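PDB 3GDC: multicopper oxidase, which probably oxidises phenolic and related substrates at the expense of dioxygen, in the manner of laccases, passing electrons through its bound copper ions. Local coordinates for residues 171-174 with 180-183; 211-214 with 218-221. One frame throughout, in Å; residues are numbered along the deposited sequence.

How the contacts relate
Both contacts belong to the C-terminal part of the chain, where two beta sheets pack as a cupredoxin-like sandwich. Contact 1 closes the hairpin of strands 163-172 and 182-185 at one margin of the six-stranded sheet and supplies two ligands of the calcium site. Contact 2 follows in sequence, where the chain leaves strand 205-211 of that sheet and enters strand 218-223 of the other. Their centres lie about 12 Å apart, and Leu213 bridges them: its CD1 is 3.6 Å from Gly171 CA and 3.7 Å from Tyr183 CE1. The Leu213 side chain lies about 11 Å from the calcium, and that of Asn211 about 10 Å from a bound copper.

Contact 1: 171-174 with 180-183; sequences GYNT and NEFY. With CA (calcium ion), chain H.
Asn173 and Glu181 meet at a calcium ion. Asn173 OD1 binds it at 2.4 Å, while Glu181 grips it with both carboxylate oxygens, OE1 and OE2 each 2.5 Å from the metal. The amide and carboxylate planes are turned 61° from each other, and OD1 and OE1 lie close together because they share the cation. An asparagine suits the first place, as it offers one neutral oxygen to the metal and an N-H group to the loop: its ND2 bonds Gly177 O. The glutamate chain bends at its second torsion (chi2 64°), which folds the carboxylate back over the opposing segment. Asp175, Gly176 and Asp179, all in the turn between the segments, complete the site.

The same carboxylate is held by hydrogen bonds. Glu181 OE1 accepts Thr174 N at 2.8 Å, nearly along its C-O bond, and Thr174 OG1 adds a weak bond, so neighbours as well as the metal restrain its rotation.

Backbone pairing continues the contact away from the ion. Tyr172 N donates to Phe182 O at 2.8 Å, and Tyr172 O takes two donors, Glu181 N at 2.8 Å and Phe182 N at 3.3 Å. Two residues thus face one, which makes a classic beta bulge at the calcium end of an antiparallel hairpin. Gly171 pairs with Tyr183 beyond it; glycine suits this place because the Asn180 side chain lies close by, probably leaving little room for a CB.

On the face that carries Tyr172 and Phe182, Tyr172 CB lies 4.3 Å from Phe182 CB. Thr174 CG2 approaches the edge of the Phe182 ring, 4.1 Å from CD2, and Ile48 of strand 33-49 touches all three side chains.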
loop_
_atom_site.group_PDB
_atom_site.type_symbol
_atom_site.label_atom_id
_atom_site.label_comp_id
_atom_site.label_asym_id
_atom_site.label_seq_id
_atom_site.Cartn_x
_atom_site.Cartn_y
_atom_site.Cartn_z
ATOM N N GLY A 171 12.432 -10.262 -7.744
ATOM C CA GLY A 171 13.384 -10.669 -6.719
ATOM C C GLY A 171 13.922 -12.036 -7.063
ATOM O O GLY A 171 13.278 -12.811 -7.783
ATOM N N TYR A 172 15.108 -12.335 -6.543
ATOM C CA TYR A 172 15.732 -13.628 -6.753
ATOM C C TYR A 172 16.031 -14.279 -5.421
ATOM O O TYR A 172 16.776 -13.731 -4.609
ATOM C CB TYR A 172 17.019 -13.500 -7.571
ATOM C CG TYR A 172 16.768 -13.054 -8.996
ATOM C CD1 TYR A 172 16.193 -13.927 -9.925
ATOM C CD2 TYR A 172 17.069 -11.756 -9.399
ATOM C CE1 TYR A 172 15.942 -13.523 -11.230
ATOM C CE2 TYR A 172 16.823 -11.335 -10.708
ATOM C CZ TYR A 172 16.255 -12.236 -11.615
ATOM O OH TYR A 172 15.987 -11.852 -12.900
ATOM N N ASN A 173 15.397 -15.429 -5.215
ATOM C CA ASN A 173 15.611 -16.273 -4.053
ATOM C C ASN A 173 16.629 -17.340 -4.445
ATOM O O ASN A 173 16.296 -18.333 -5.106
ATOM C CB ASN A 173 14.276 -16.890 -3.616
ATOM C CG ASN A 173 14.400 -17.763 -2.374
ATOM O OD1 ASN A 173 15.501 -17.986 -1.853
ATOM N ND2 ASN A 173 13.267 -18.258 -1.892
ATOM N N THR A 174 17.880 -17.113 -4.060
ATOM C CA THR A 174 18.982 -17.953 -4.523
ATOM C C THR A 174 19.360 -19.087 -3.555
ATOM O O THR A 174 19.939 -20.083 -3.980
ATOM C CB THR A 174 20.233 -17.112 -4.840
ATOM O OG1 THR A 174 20.696 -16.487 -3.639
ATOM C CG2 THR A 174 19.911 -16.020 -5.865
ATOM N N ASN A 180 14.356 -13.148 -0.321
ATOM C CA ASN A 180 15.108 -12.821 -1.526
ATOM C C ASN A 180 16.519 -12.381 -1.189
ATOM O O ASN A 180 16.740 -11.758 -0.148
ATOM C CB ASN A 180 14.403 -11.707 -2.285
ATOM C CG ASN A 180 13.066 -12.153 -2.844
ATOM O OD1 ASN A 180 12.026 -11.552 -2.562
ATOM N ND2 ASN A 180 13.088 -13.228 -3.619
ATOM N N GLU A 181 17.452 -12.677 -2.082
ATOM C CA GLU A 181 18.861 -12.287 -1.921
ATOM C C GLU A 181 19.237 -11.139 -2.854
ATOM O O GLU A 181 20.135 -10.333 -2.547
ATOM C CB GLU A 181 19.770 -13.497 -2.156
ATOM C CG GLU A 181 19.827 -14.483 -0.981
ATOM C CD GLU A 181 18.503 -15.161 -0.687
ATOM O OE1 GLU A 181 17.991 -15.881 -1.570
ATOM O OE2 GLU A 181 17.970 -14.999 0.441
ATOM N N PHE A 182 18.545 -11.061 -3.995
ATOM C CA PHE A 182 18.730 -9.959 -4.940
ATOM C C PHE A 182 17.400 -9.444 -5.488
ATOM O O PHE A 182 16.370 -10.124 -5.409
ATOM C CB PHE A 182 19.627 -10.374 -6.111
ATOM C CG PHE A 182 20.998 -10.829 -5.686
ATOM C CD1 PHE A 182 22.000 -9.898 -5.426
ATOM C CD2 PHE A 182 21.267 -12.178 -5.510
ATOM C CE1 PHE A 182 23.270 -10.317 -5.005
ATOM C CE2 PHE A 182 22.536 -12.605 -5.088
ATOM C CZ PHE A 182 23.531 -11.667 -4.842
ATOM N N TYR A 183 17.449 -8.240 -6.042
ATOM C CA TYR A 183 16.267 -7.566 -6.607
ATOM C C TYR A 183 16.657 -6.932 -7.919
ATOM O O TYR A 183 17.823 -6.603 -8.135
ATOM C CB TYR A 183 15.743 -6.497 -5.643
ATOM C CG TYR A 183 15.322 -7.054 -4.299
ATOM C CD1 TYR A 183 13.994 -7.373 -4.045
ATOM C CD2 TYR A 183 16.264 -7.285 -3.281
ATOM C CE1 TYR A 183 13.593 -7.892 -2.810
ATOM C CE2 TYR A 183 15.880 -7.812 -2.050
ATOM C CZ TYR A 183 14.542 -8.114 -1.820
ATOM O OH TYR A 183 14.152 -8.618 -0.601
HETATM CA CA CA H . 16.484 -17.019 0.140
#

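Contact 2: 211-214 with 218-221; sequences NVLE and INSF
Asn211 and Asn219 have their CA atoms 7.0 Å apart, and the two segments, one turning off strand 205-211 and the other running along strand 218-223, are joined by side chains without any backbone pairing. The first of them forms an Asx turn: Asn211 OD1 accepts Leu213 N at 3.2 Å and so bends the chain as it passes from one sheet of the sandwich to the other.

That oxygen has a second donor, Asn219 ND2, also 3.2 Å from Asn211 OD1. The two N-H groups arrive from opposite faces of the Asn211 amide, each well out of its plane, while Asn211 OD1 lies close to the amide plane of Asn219; the two amides are turned 75° apart. Asn211 reaches across because its CG is anti to the backbone N (chi1 -173°). Its amide also packs on the aliphatic part of its partner, with ND2 3.6 Å from Asn219 CB. Asparagine fits here because one short side chain closes the turn and receives an amide N-H in a buried setting. With an alanine here, Leu213 N and Asn219 ND2 would probably lose their shared acceptor, and the turn would be likely to shift.

Leu213 packs a methyl against the same Asn219 amide: CD2 lies 3.6 Å from Asn219 ND2, the two side chains crossing at about a right angle, and Phe275 of helix 273-276 touches both. At the other end of that amide, Asn219 OD1 takes a weak bond from Trp280 NE1, outside the strand, and on its own strand accepts Ser220 N at 2.9 Å.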
loop_
_atom_site.group_PDB
_atom_site.type_symbol
_atom_site.label_atom_id
_atom_site.label_comp_id
_atom_site.label_asym_id
_atom_site.label_seq_id
_atom_site.Cartn_x
_atom_site.Cartn_y
_atom_site.Cartn_z
ATOM N N ASN A 211 4.816 -5.063 -10.787
ATOM C CA ASN A 211 5.450 -5.728 -9.666
ATOM C C ASN A 211 5.152 -7.222 -9.630
ATOM O O ASN A 211 3.990 -7.613 -9.444
ATOM C CB ASN A 211 5.038 -5.090 -8.332
ATOM C CG ASN A 211 5.823 -5.671 -7.171
ATOM O OD1 ASN A 211 7.004 -6.005 -7.334
ATOM N ND2 ASN A 211 5.181 -5.820 -6.011
ATOM N N VAL A 212 6.193 -8.049 -9.780
ATOM C CA VAL A 212 6.041 -9.503 -9.593
ATOM C C VAL A 212 6.789 -10.047 -8.362
ATOM O O VAL A 212 6.861 -11.252 -8.155
ATOM C CB VAL A 212 6.432 -10.305 -10.845
ATOM C CG1 VAL A 212 5.631 -9.842 -12.043
ATOM C CG2 VAL A 212 7.940 -10.181 -11.120
ATOM N N LEU A 213 7.341 -9.147 -7.552
ATOM C CA LEU A 213 8.163 -9.558 -6.425
ATOM C C LEU A 213 7.454 -10.553 -5.499
ATOM O O LEU A 213 6.375 -10.284 -4.981
ATOM C CB LEU A 213 8.647 -8.328 -5.643
ATOM C CG LEU A 213 9.464 -8.580 -4.379
ATOM C CD1 LEU A 213 10.778 -9.286 -4.718
ATOM C CD2 LEU A 213 9.718 -7.224 -3.731
ATOM N N GLU A 214 8.071 -11.710 -5.320
ATOM C CA GLU A 214 7.547 -12.728 -4.430
ATOM C C GLU A 214 8.177 -12.566 -3.038
ATOM O O GLU A 214 9.234 -11.921 -2.894
ATOM C CB GLU A 214 7.827 -14.125 -5.016
ATOM C CG GLU A 214 7.222 -15.296 -4.234
ATOM C CD GLU A 214 5.727 -15.117 -4.012
ATOM O OE1 GLU A 214 4.963 -15.441 -4.947
ATOM O OE2 GLU A 214 5.331 -14.623 -2.924
ATOM N N ILE A 218 5.468 -5.866 -0.362
ATOM C CA ILE A 218 5.286 -4.631 -1.127
ATOM C C ILE A 218 6.586 -4.156 -1.767
ATOM O O ILE A 218 7.680 -4.346 -1.219
ATOM C CB ILE A 218 4.600 -3.509 -0.276
ATOM C CG1 ILE A 218 4.078 -2.365 -1.161
ATOM C CG2 ILE A 218 5.540 -2.987 0.818
ATOM C CD1 ILE A 218 2.872 -1.619 -0.588
ATOM N N ASN A 219 6.448 -3.567 -2.949
ATOM C CA ASN A 219 7.579 -2.974 -3.645
ATOM C C ASN A 219 7.273 -1.500 -3.845
ATOM O O ASN A 219 6.130 -1.073 -3.681
ATOM C CB ASN A 219 7.837 -3.681 -4.983
ATOM C CG ASN A 219 9.309 -3.663 -5.388
ATOM O OD1 ASN A 219 10.082 -2.788 -4.966
ATOM N ND2 ASN A 219 9.703 -4.639 -6.212
ATOM N N SER A 220 8.293 -0.702 -4.149
ATOM C CA SER A 220 8.055 0.697 -4.462
ATOM C C SER A 220 8.981 1.178 -5.569
ATOM O O SER A 220 9.857 0.435 -6.038
ATOM C CB SER A 220 8.158 1.578 -3.208
ATOM O OG SER A 220 9.468 1.564 -2.677
ATOM N N PHE A 221 8.754 2.415 -5.993
ATOM C CA PHE A 221 9.451 3.025 -7.123
ATOM C C PHE A 221 9.570 4.502 -6.853
ATOM O O PHE A 221 8.558 5.174 -6.629
ATOM C CB PHE A 221 8.646 2.814 -8.418
ATOM C CG PHE A 221 9.258 3.448 -9.641
ATOM C CD1 PHE A 221 9.955 2.675 -10.567
ATOM C CD2 PHE A 221 9.108 4.816 -9.887
ATOM C CE1 PHE A 221 10.517 3.259 -11.715
ATOM C CE2 PHE A 221 9.678 5.407 -11.023
ATOM C CZ PHE A 221 10.375 4.628 -11.935
#